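Local coordinates for putative heme binding protein (Tannerella forsythia, PDB 6EU8), which probably binds heme and belongs to the HmuY-like family, but differs from Porphyromonas gingivalis HmuY in its heme-binding properties, at residues V7-I11 with E192-K196; V108-M114 with V130-V136; V139-W143 with L155-F160. All blocks are in the same frame, centred on the assembly; numbering follows the deposited sequence.

Overall arrangement
The three contacts lie in one chain that is largely antiparallel beta sheet. Contact 1 joins the two ends of the chain, and the other two are nested in the loop it closes. Contacts 1 and 2 reach the same sheet from opposite sides of the chain's centre, with their centres 32 Å apart. Contact 3 is 22 Å from contact 1 and 20 Å from contact 2, centre to centre. The nearest atoms of contacts 1 and 3 are about 7 Å apart. Contact 2 closes before contact 3 opens, and residues 130-136 lead almost directly into 139-143. The structure is the apo form, so no heme marks a pocket near any of them.

Contact 1: residues V7-I11 with E192-K196; sequences VKETI and EFQPK
Ile11 and Phe193 form an antiparallel hydrogen-bonded pair, with Ile11 N to Phe193 O at 3.0 Å and Phe193 N to Ile11 O at 2.8 Å. Both bonds are nearly straight. On one face of this pair, CB of Ile11 meets CB of Phe193, and Ile11 CG1 also reaches Pro195 CG at 4.2 Å. The Phe193 ring leads away and meets His70. Thr10 CG2 rests against Phe193 O, while its OG1 makes a weak bond to Gln194 OE1. Here strand 11-18 pairs antiparallel with strand 184-194, which brings the N- and C-terminal ends of the chain together at the edge of the sheet. Gln194 bends at chi2 (55°), which turns its amide forward, toward the carbonyl of the following residue. NE2 then donates to Pro195 O at 2.9 Å, in the amide plane and on a carbonyl lone pair. The same NE2 gives a weak bond to Lys8 O. A water accepts from Lys8 N and donates to Pro195 O. Lys8 stretches out past Pro195, its CD 4.1 Å from Pro195 CB. Its NZ donates to the terminal carboxylate at Lys196 O, 3.0 Å away, and forms a long salt bridge with Lys196 OXT.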
loop_
_atom_site.group_PDB
_atom_site.type_symbol
_atom_site.label_atom_id
_atom_site.label_comp_id
_atom_site.label_asym_id
_atom_site.label_seq_id
_atom_site.Cartn_x
_atom_site.Cartn_y
_atom_site.Cartn_z
ATOM N N VAL A 7 -2.084 12.132 -27.238
ATOM C CA VAL A 7 -1.581 11.241 -26.167
ATOM C C VAL A 7 -0.932 12.139 -25.117
ATOM O O VAL A 7 -0.050 12.949 -25.445
ATOM C CB VAL A 7 -0.537 10.214 -26.673
ATOM C CG1 VAL A 7 -0.161 9.231 -25.565
ATOM C CG2 VAL A 7 -1.064 9.460 -27.887
ATOM N N LYS A 8 -1.366 12.009 -23.860
ATOM C CA LYS A 8 -0.799 12.819 -22.783
ATOM C C LYS A 8 0.628 12.355 -22.454
ATOM O O LYS A 8 0.990 11.201 -22.680
ATOM C CB LYS A 8 -1.708 12.809 -21.557
ATOM C CG LYS A 8 -3.054 13.462 -21.846
ATOM C CD LYS A 8 -3.938 13.542 -20.621
ATOM C CE LYS A 8 -5.300 14.108 -20.996
ATOM N NZ LYS A 8 -6.057 14.503 -19.779
ATOM N N GLU A 9 1.436 13.284 -21.966
ATOM C CA GLU A 9 2.814 12.986 -21.608
ATOM C C GLU A 9 2.834 12.023 -20.413
ATOM O O GLU A 9 2.001 12.136 -19.506
ATOM C CB GLU A 9 3.576 14.278 -21.265
ATOM C CG GLU A 9 3.846 15.181 -22.464
ATOM C CD GLU A 9 4.851 14.569 -23.428
ATOM O OE1 GLU A 9 6.045 14.499 -23.062
ATOM O OE2 GLU A 9 4.449 14.147 -24.539
ATOM N N THR A 10 3.770 11.072 -20.447
ATOM C CA THR A 10 4.041 10.180 -19.298
ATOM C C THR A 10 4.649 10.976 -18.154
ATOM O O THR A 10 5.465 11.871 -18.379
ATOM C CB THR A 10 5.003 9.041 -19.712
ATOM O OG1 THR A 10 4.471 8.373 -20.848
ATOM C CG2 THR A 10 5.179 8.011 -18.605
ATOM N N ILE A 11 4.233 10.657 -16.925
ATOM C CA ILE A 11 4.713 11.303 -15.719
ATOM C C ILE A 11 5.710 10.297 -15.115
ATOM O O ILE A 11 5.341 9.161 -14.825
ATOM C CB ILE A 11 3.537 11.602 -14.752
ATOM C CG1 ILE A 11 2.432 12.434 -15.444
ATOM C CG2 ILE A 11 4.010 12.307 -13.490
ATOM C CD1 ILE A 11 2.846 13.832 -15.869
ATOM N N GLU A 192 6.337 5.217 -13.661
ATOM C CA GLU A 192 5.985 5.855 -14.952
ATOM C C GLU A 192 4.455 5.707 -15.131
ATOM O O GLU A 192 3.958 4.605 -15.355
ATOM C CB GLU A 192 6.785 5.229 -16.115
ATOM C CG GLU A 192 8.296 5.327 -15.920
ATOM C CD GLU A 192 9.128 5.005 -17.165
ATOM O OE1 GLU A 192 8.592 4.448 -18.137
ATOM O OE2 GLU A 192 10.351 5.308 -17.142
ATOM N N PHE A 193 3.736 6.822 -15.013
ATOM C CA PHE A 193 2.250 6.866 -15.047
ATOM C C PHE A 193 1.776 7.395 -16.407
ATOM O O PHE A 193 2.241 8.450 -16.802
ATOM C CB PHE A 193 1.753 7.801 -13.938
ATOM C CG PHE A 193 0.257 7.999 -13.897
ATOM C CD1 PHE A 193 -0.570 7.145 -13.176
ATOM C CD2 PHE A 193 -0.322 9.076 -14.549
ATOM C CE1 PHE A 193 -1.943 7.331 -13.126
ATOM C CE2 PHE A 193 -1.688 9.274 -14.498
ATOM C CZ PHE A 193 -2.509 8.400 -13.799
ATOM N N GLN A 194 0.872 6.659 -17.053
ATOM C CA GLN A 194 0.227 7.095 -18.315
ATOM C C GLN A 194 -1.190 7.675 -18.036
ATOM O O GLN A 194 -2.108 6.878 -17.829
ATOM C CB GLN A 194 0.140 5.912 -19.278
ATOM C CG GLN A 194 -0.525 6.252 -20.623
ATOM C CD GLN A 194 0.141 7.423 -21.332
ATOM O OE1 GLN A 194 1.278 7.311 -21.784
ATOM N NE2 GLN A 194 -0.551 8.565 -21.397
ATOM N N PRO A 195 -1.361 9.036 -18.074
ATOM C CA PRO A 195 -2.706 9.613 -17.896
ATOM C C PRO A 195 -3.643 9.352 -19.078
ATOM O O PRO A 195 -3.186 9.113 -20.206
ATOM C CB PRO A 195 -2.457 11.118 -17.734
ATOM C CG PRO A 195 -0.979 11.299 -17.652
ATOM C CD PRO A 195 -0.355 10.102 -18.275
ATOM N N LYS A 196 -4.942 9.372 -18.794
ATOM C CA LYS A 196 -5.982 9.340 -19.828
ATOM C C LYS A 196 -6.649 10.709 -19.891
ATOM O O LYS A 196 -6.418 11.598 -19.068
ATOM C CB LYS A 196 -7.037 8.263 -19.520
ATOM C CG LYS A 196 -6.656 6.855 -19.952
ATOM C CD LYS A 196 -6.487 6.777 -21.464
ATOM C CE LYS A 196 -6.735 5.382 -21.999
ATOM N NZ LYS A 196 -5.766 4.413 -21.422
ATOM O OXT LYS A 196 -7.443 10.962 -20.797
HETATM O O HOH W 1 -3.498 10.366 -22.810
#

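Contact 2: residues V108-M114 with V130-V136; sequences VEIKDKM and VAGMAKV
Val108 and Ile110 pair with Val136 and Ala134 in an antiparallel beta ladder, part of the large sheet. Two bonds join each pair, and Ile110 N to Ala134 O is the shortest at 2.8 Å. Glu109 and Lys135 form the non-hydrogen-bonded pair between them. Their side chains lie side by side and point the same way, but Glu109 OE2 and Lys135 NZ stay 4.7 Å apart. Met133 lies on this same face. Its CB leaves the strand, and CG turns beside the backbone N (chi1 -69°). A bend at chi2 brings SD to 3.9 Å from Lys111 CB. A further turn at chi3 (-28°) lays CE over Glu109, 3.6 Å from its CB and close to OE1. On the other face, Ile110 CD1 meets Val136 CG1 at about a right angle between the side chains. Met114 SD and CE both touch Ala134 CB there. Past Lys111 the regular pairing gives way. Asp112 N donates to Gly132 O from above the carbonyl plane. Ala131 N to Met114 O restores a straight bond at 2.9 Å. Val130 CG2 packs on Asp112 CA, while Asp112 OD1 bonds to His45 of strand 44-48. A water donates to both Ile110 O and Ala131 O, each 2.8 Å away, and accepts from Lys113 N.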
loop_
_atom_site.group_PDB
_atom_site.type_symbol
_atom_site.label_atom_id
_atom_site.label_comp_id
_atom_site.label_asym_id
_atom_site.label_seq_id
_atom_site.Cartn_x
_atom_site.Cartn_y
_atom_site.Cartn_z
ATOM N N VAL A 108 -8.434 -7.345 -2.237
ATOM C CA VAL A 108 -9.264 -8.262 -1.435
ATOM C C VAL A 108 -9.550 -7.643 -0.070
ATOM O O VAL A 108 -8.782 -6.810 0.400
ATOM C CB VAL A 108 -8.634 -9.657 -1.273
ATOM C CG1 VAL A 108 -8.419 -10.297 -2.653
ATOM C CG2 VAL A 108 -7.336 -9.640 -0.480
ATOM N N GLU A 109 -10.663 -8.035 0.526
ATOM C CA GLU A 109 -11.069 -7.601 1.870
ATOM C C GLU A 109 -10.562 -8.598 2.889
ATOM O O GLU A 109 -10.796 -9.819 2.734
ATOM C CB GLU A 109 -12.606 -7.527 1.990
ATOM C CG GLU A 109 -13.226 -6.357 1.235
ATOM C CD GLU A 109 -14.695 -6.105 1.568
ATOM O OE1 GLU A 109 -15.344 -6.933 2.251
ATOM O OE2 GLU A 109 -15.202 -5.048 1.137
ATOM N N ILE A 110 -9.903 -8.104 3.948
ATOM C CA ILE A 110 -9.421 -8.952 5.039
ATOM C C ILE A 110 -10.054 -8.495 6.362
ATOM O O ILE A 110 -10.021 -7.305 6.698
ATOM C CB ILE A 110 -7.889 -9.011 5.116
ATOM C CG1 ILE A 110 -7.258 -7.625 5.262
ATOM C CG2 ILE A 110 -7.330 -9.695 3.874
ATOM C CD1 ILE A 110 -5.766 -7.700 5.590
ATOM N N LYS A 111 -10.628 -9.453 7.091
ATOM C CA LYS A 111 -11.375 -9.222 8.322
ATOM C C LYS A 111 -10.534 -9.521 9.585
ATOM O O LYS A 111 -9.994 -10.619 9.731
ATOM C CB LYS A 111 -12.595 -10.143 8.322
ATOM C CG LYS A 111 -13.554 -9.929 9.463
ATOM C CD LYS A 111 -14.709 -10.932 9.388
ATOM C CE LYS A 111 -15.584 -10.895 10.623
ATOM N NZ LYS A 111 -16.720 -11.854 10.470
ATOM N N ASP A 112 -10.411 -8.539 10.474
ATOM C CA ASP A 112 -9.739 -8.697 11.773
ATOM C C ASP A 112 -8.341 -9.256 11.621
ATOM O O ASP A 112 -7.915 -10.177 12.354
ATOM C CB ASP A 112 -10.580 -9.577 12.715
ATOM C CG ASP A 112 -11.836 -8.885 13.205
ATOM O OD1 ASP A 112 -11.870 -7.660 13.322
ATOM O OD2 ASP A 112 -12.806 -9.599 13.557
ATOM N N LYS A 113 -7.605 -8.701 10.668
ATOM C CA LYS A 113 -6.262 -9.218 10.339
ATOM C C LYS A 113 -5.193 -8.130 10.258
ATOM O O LYS A 113 -4.068 -8.344 10.713
ATOM C CB LYS A 113 -6.304 -10.050 9.058
ATOM C CG LYS A 113 -6.802 -11.482 9.306
ATOM C CD LYS A 113 -7.217 -12.214 8.037
ATOM C CE LYS A 113 -7.712 -13.624 8.358
ATOM N NZ LYS A 113 -8.573 -14.185 7.275
ATOM N N MET A 114 -5.501 -6.960 9.696
ATOM C CA MET A 114 -4.480 -5.912 9.519
ATOM C C MET A 114 -4.192 -5.156 10.817
ATOM O O MET A 114 -5.118 -4.626 11.441
ATOM C CB MET A 114 -4.871 -4.931 8.423
ATOM C CG MET A 114 -3.747 -3.977 8.000
ATOM S SD MET A 114 -4.246 -2.661 6.853
ATOM C CE MET A 114 -5.104 -1.598 7.956
ATOM N N VAL A 130 -6.645 -4.825 15.661
ATOM C CA VAL A 130 -6.777 -5.017 14.191
ATOM C C VAL A 130 -7.945 -4.207 13.601
ATOM O O VAL A 130 -8.917 -3.897 14.268
ATOM C CB VAL A 130 -6.954 -6.488 13.819
ATOM C CG1 VAL A 130 -5.672 -7.280 14.134
ATOM C CG2 VAL A 130 -8.127 -7.128 14.543
ATOM N N ALA A 131 -7.821 -3.898 12.309
ATOM C CA ALA A 131 -8.913 -3.262 11.541
ATOM C C ALA A 131 -10.048 -4.255 11.357
ATOM O O ALA A 131 -9.828 -5.385 10.944
ATOM C CB ALA A 131 -8.381 -2.806 10.208
ATOM N N GLY A 132 -11.294 -3.851 11.650
ATOM C CA GLY A 132 -12.425 -4.781 11.439
ATOM C C GLY A 132 -12.527 -5.283 10.003
ATOM O O GLY A 132 -12.778 -6.466 9.751
ATOM N N MET A 133 -12.320 -4.378 9.050
ATOM C CA MET A 133 -12.210 -4.713 7.663
ATOM C C MET A 133 -11.179 -3.802 6.997
ATOM O O MET A 133 -11.172 -2.615 7.292
ATOM C CB MET A 133 -13.580 -4.448 6.992
ATOM C CG MET A 133 -14.713 -5.373 7.396
ATOM S SD MET A 133 -14.566 -7.116 6.936
ATOM C CE MET A 133 -13.550 -7.063 5.468
ATOM N N ALA A 134 -10.345 -4.362 6.130
ATOM C CA ALA A 134 -9.391 -3.596 5.343
ATOM C C ALA A 134 -9.244 -4.193 3.938
ATOM O O ALA A 134 -9.517 -5.373 3.720
ATOM C CB ALA A 134 -8.022 -3.496 6.049
ATOM N N LYS A 135 -8.836 -3.351 3.007
ATOM C CA LYS A 135 -8.582 -3.747 1.614
ATOM C C LYS A 135 -7.082 -3.688 1.338
ATOM O O LYS A 135 -6.437 -2.686 1.655
ATOM C CB LYS A 135 -9.325 -2.819 0.623
ATOM C CG LYS A 135 -10.835 -2.912 0.717
ATOM C CD LYS A 135 -11.550 -1.918 -0.201
ATOM C CE LYS A 135 -13.062 -2.066 -0.101
ATOM N NZ LYS A 135 -13.743 -0.745 0.014
ATOM N N VAL A 136 -6.543 -4.762 0.738
ATOM C CA VAL A 136 -5.137 -4.888 0.384
ATOM C C VAL A 136 -5.042 -5.580 -0.982
ATOM O O VAL A 136 -5.854 -6.460 -1.284
ATOM C CB VAL A 136 -4.314 -5.682 1.447
ATOM C CG1 VAL A 136 -4.384 -4.969 2.801
ATOM C CG2 VAL A 136 -4.790 -7.128 1.595
HETATM O O HOH W 2 -8.358 -6.482 8.851
#

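Contact 3: residues V139-W143 with L155-F160; sequences VLKTW and LSKSVF
Leu155 lies beside Trp143, with the two side chains pointing the same way. Leu155 CD2 meets the edge of the indole at CZ3, 4.0 Å away and near the ring plane. Trp143 NE1 bonds to Phe76 O, and the indole also meets the rings of Phe76 and Phe174. Next, Ser156 N donates to Trp143 O at 2.9 Å. The bond is straight at 170°, but the donor sits above the carbonyl plane. A water donates to the same Trp143 O and to Ser156 O. Ser156 CB touches Thr142 O. Its OG stands anti to the backbone N (chi1 173°) and accepts from Ser158 N at 3.0 Å, which makes an ST turn. The chain then swings away before returning at Phe160. This ring is inserted against the 3-10 turn. Leu140 CD2 reaches CD2 of Phe160 at 3.8 Å, and Val139 CG1 touches the same ring atom. Trp143 CB meets Phe160 CE1. Thr142 OG1 comes in at the ring edge, in plane, 3.6 Å from Phe160 CE2. That hydroxyl donates to Val139 O, which also accepts from Thr142 N, so two donors from one residue grip this carbonyl. Trp143 and Phe160 are both buried. Val139 and the short 3-10 segment 140-143 thus pack against the last residue of strand 154-155 and the first of strand 160-163 in the HmuY fold, with the linker looping away after Ser156.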
loop_
_atom_site.group_PDB
_atom_site.type_symbol
_atom_site.label_atom_id
_atom_site.label_comp_id
_atom_site.label_asym_id
_atom_site.label_seq_id
_atom_site.Cartn_x
_atom_site.Cartn_y
_atom_site.Cartn_z
ATOM N N VAL A 139 -1.321 -8.981 -5.140
ATOM C CA VAL A 139 -0.163 -8.918 -6.026
ATOM C C VAL A 139 0.862 -7.890 -5.486
ATOM O O VAL A 139 2.038 -8.219 -5.294
ATOM C CB VAL A 139 -0.566 -8.623 -7.511
ATOM C CG1 VAL A 139 0.654 -8.274 -8.373
ATOM C CG2 VAL A 139 -1.332 -9.824 -8.087
ATOM N N LEU A 140 0.417 -6.676 -5.186
ATOM C CA LEU A 140 1.350 -5.659 -4.708
ATOM C C LEU A 140 1.993 -6.045 -3.377
ATOM O O LEU A 140 3.093 -5.617 -3.123
ATOM C CB LEU A 140 0.693 -4.284 -4.654
ATOM C CG LEU A 140 0.260 -3.740 -6.030
ATOM C CD1 LEU A 140 -0.622 -2.503 -5.880
ATOM C CD2 LEU A 140 1.460 -3.474 -6.912
ATOM N N LYS A 141 1.338 -6.885 -2.587
ATOM C CA LYS A 141 1.910 -7.353 -1.283
ATOM C C LYS A 141 3.249 -8.039 -1.486
ATOM O O LYS A 141 4.138 -7.977 -0.611
ATOM C CB LYS A 141 0.936 -8.319 -0.615
ATOM C CG LYS A 141 1.269 -8.741 0.823
ATOM C CD LYS A 141 0.350 -9.879 1.279
ATOM C CE LYS A 141 0.884 -10.620 2.491
ATOM N NZ LYS A 141 0.475 -9.959 3.747
ATOM N N THR A 142 3.426 -8.663 -2.642
ATOM C CA THR A 142 4.681 -9.354 -2.952
ATOM C C THR A 142 5.900 -8.465 -3.214
ATOM O O THR A 142 6.999 -8.996 -3.468
ATOM C CB THR A 142 4.515 -10.354 -4.109
ATOM O OG1 THR A 142 4.407 -9.679 -5.373
ATOM C CG2 THR A 142 3.322 -11.272 -3.866
ATOM N N TRP A 143 5.768 -7.135 -3.163
ATOM C CA TRP A 143 6.929 -6.231 -3.260
ATOM C C TRP A 143 7.976 -6.534 -2.169
ATOM O O TRP A 143 9.145 -6.270 -2.371
ATOM C CB TRP A 143 6.521 -4.751 -3.243
ATOM C CG TRP A 143 6.201 -4.112 -1.890
ATOM C CD1 TRP A 143 5.048 -4.192 -1.169
ATOM C CD2 TRP A 143 7.070 -3.238 -1.162
ATOM N NE1 TRP A 143 5.159 -3.457 -0.006
ATOM C CE2 TRP A 143 6.378 -2.824 -0.004
ATOM C CE3 TRP A 143 8.362 -2.756 -1.392
ATOM C CZ2 TRP A 143 6.947 -1.962 0.944
ATOM C CZ3 TRP A 143 8.925 -1.875 -0.460
ATOM C CH2 TRP A 143 8.212 -1.482 0.691
ATOM N N LEU A 155 13.551 -6.899 -0.782
ATOM C CA LEU A 155 12.567 -6.381 -1.785
ATOM C C LEU A 155 12.628 -7.167 -3.079
ATOM O O LEU A 155 13.701 -7.638 -3.490
ATOM C CB LEU A 155 12.825 -4.900 -2.102
ATOM C CG LEU A 155 12.348 -3.797 -1.155
ATOM C CD1 LEU A 155 12.995 -3.931 0.217
ATOM C CD2 LEU A 155 12.640 -2.416 -1.747
ATOM N N SER A 156 11.477 -7.323 -3.723
ATOM C CA SER A 156 11.406 -7.866 -5.076
ATOM C C SER A 156 12.062 -6.891 -6.033
ATOM O O SER A 156 12.001 -5.684 -5.851
ATOM C CB SER A 156 9.943 -8.043 -5.492
ATOM O OG SER A 156 9.811 -8.412 -6.859
ATOM N N LYS A 157 12.676 -7.431 -7.081
ATOM C CA LYS A 157 13.243 -6.613 -8.170
ATOM C C LYS A 157 12.271 -6.461 -9.353
ATOM O O LYS A 157 12.675 -5.881 -10.382
ATOM C CB LYS A 157 14.549 -7.253 -8.648
ATOM C CG LYS A 157 15.626 -7.350 -7.587
ATOM C CD LYS A 157 16.112 -5.971 -7.217
ATOM C CE LYS A 157 17.596 -5.891 -6.882
ATOM N NZ LYS A 157 17.860 -6.177 -5.446
ATOM N N SER A 158 11.036 -6.971 -9.234
ATOM C CA SER A 158 10.049 -6.921 -10.327
ATOM C C SER A 158 9.460 -5.522 -10.547
ATOM O O SER A 158 9.231 -4.755 -9.610
ATOM C CB SER A 158 8.910 -7.907 -10.090
ATOM O OG SER A 158 9.386 -9.240 -9.905
ATOM N N VAL A 159 9.217 -5.204 -11.826
ATOM C CA VAL A 159 8.342 -4.076 -12.203
ATOM C C VAL A 159 6.892 -4.553 -12.122
ATOM O O VAL A 159 6.509 -5.547 -12.748
ATOM C CB VAL A 159 8.640 -3.567 -13.652
ATOM C CG1 VAL A 159 7.673 -2.465 -14.085
ATOM C CG2 VAL A 159 10.051 -2.991 -13.721
ATOM N N PHE A 160 6.081 -3.835 -11.325
ATOM C CA PHE A 160 4.633 -4.024 -11.254
ATOM C C PHE A 160 3.910 -3.105 -12.244
ATOM O O PHE A 160 4.389 -2.011 -12.542
ATOM C CB PHE A 160 4.078 -3.789 -9.809
ATOM C CG PHE A 160 4.624 -4.752 -8.786
ATOM C CD1 PHE A 160 5.836 -4.503 -8.162
ATOM C CD2 PHE A 160 3.924 -5.882 -8.444
ATOM C CE1 PHE A 160 6.384 -5.411 -7.223
ATOM C CE2 PHE A 160 4.444 -6.781 -7.498
ATOM C CZ PHE A 160 5.672 -6.541 -6.886
HETATM O O HOH W 3 9.907 -4.386 -4.586
#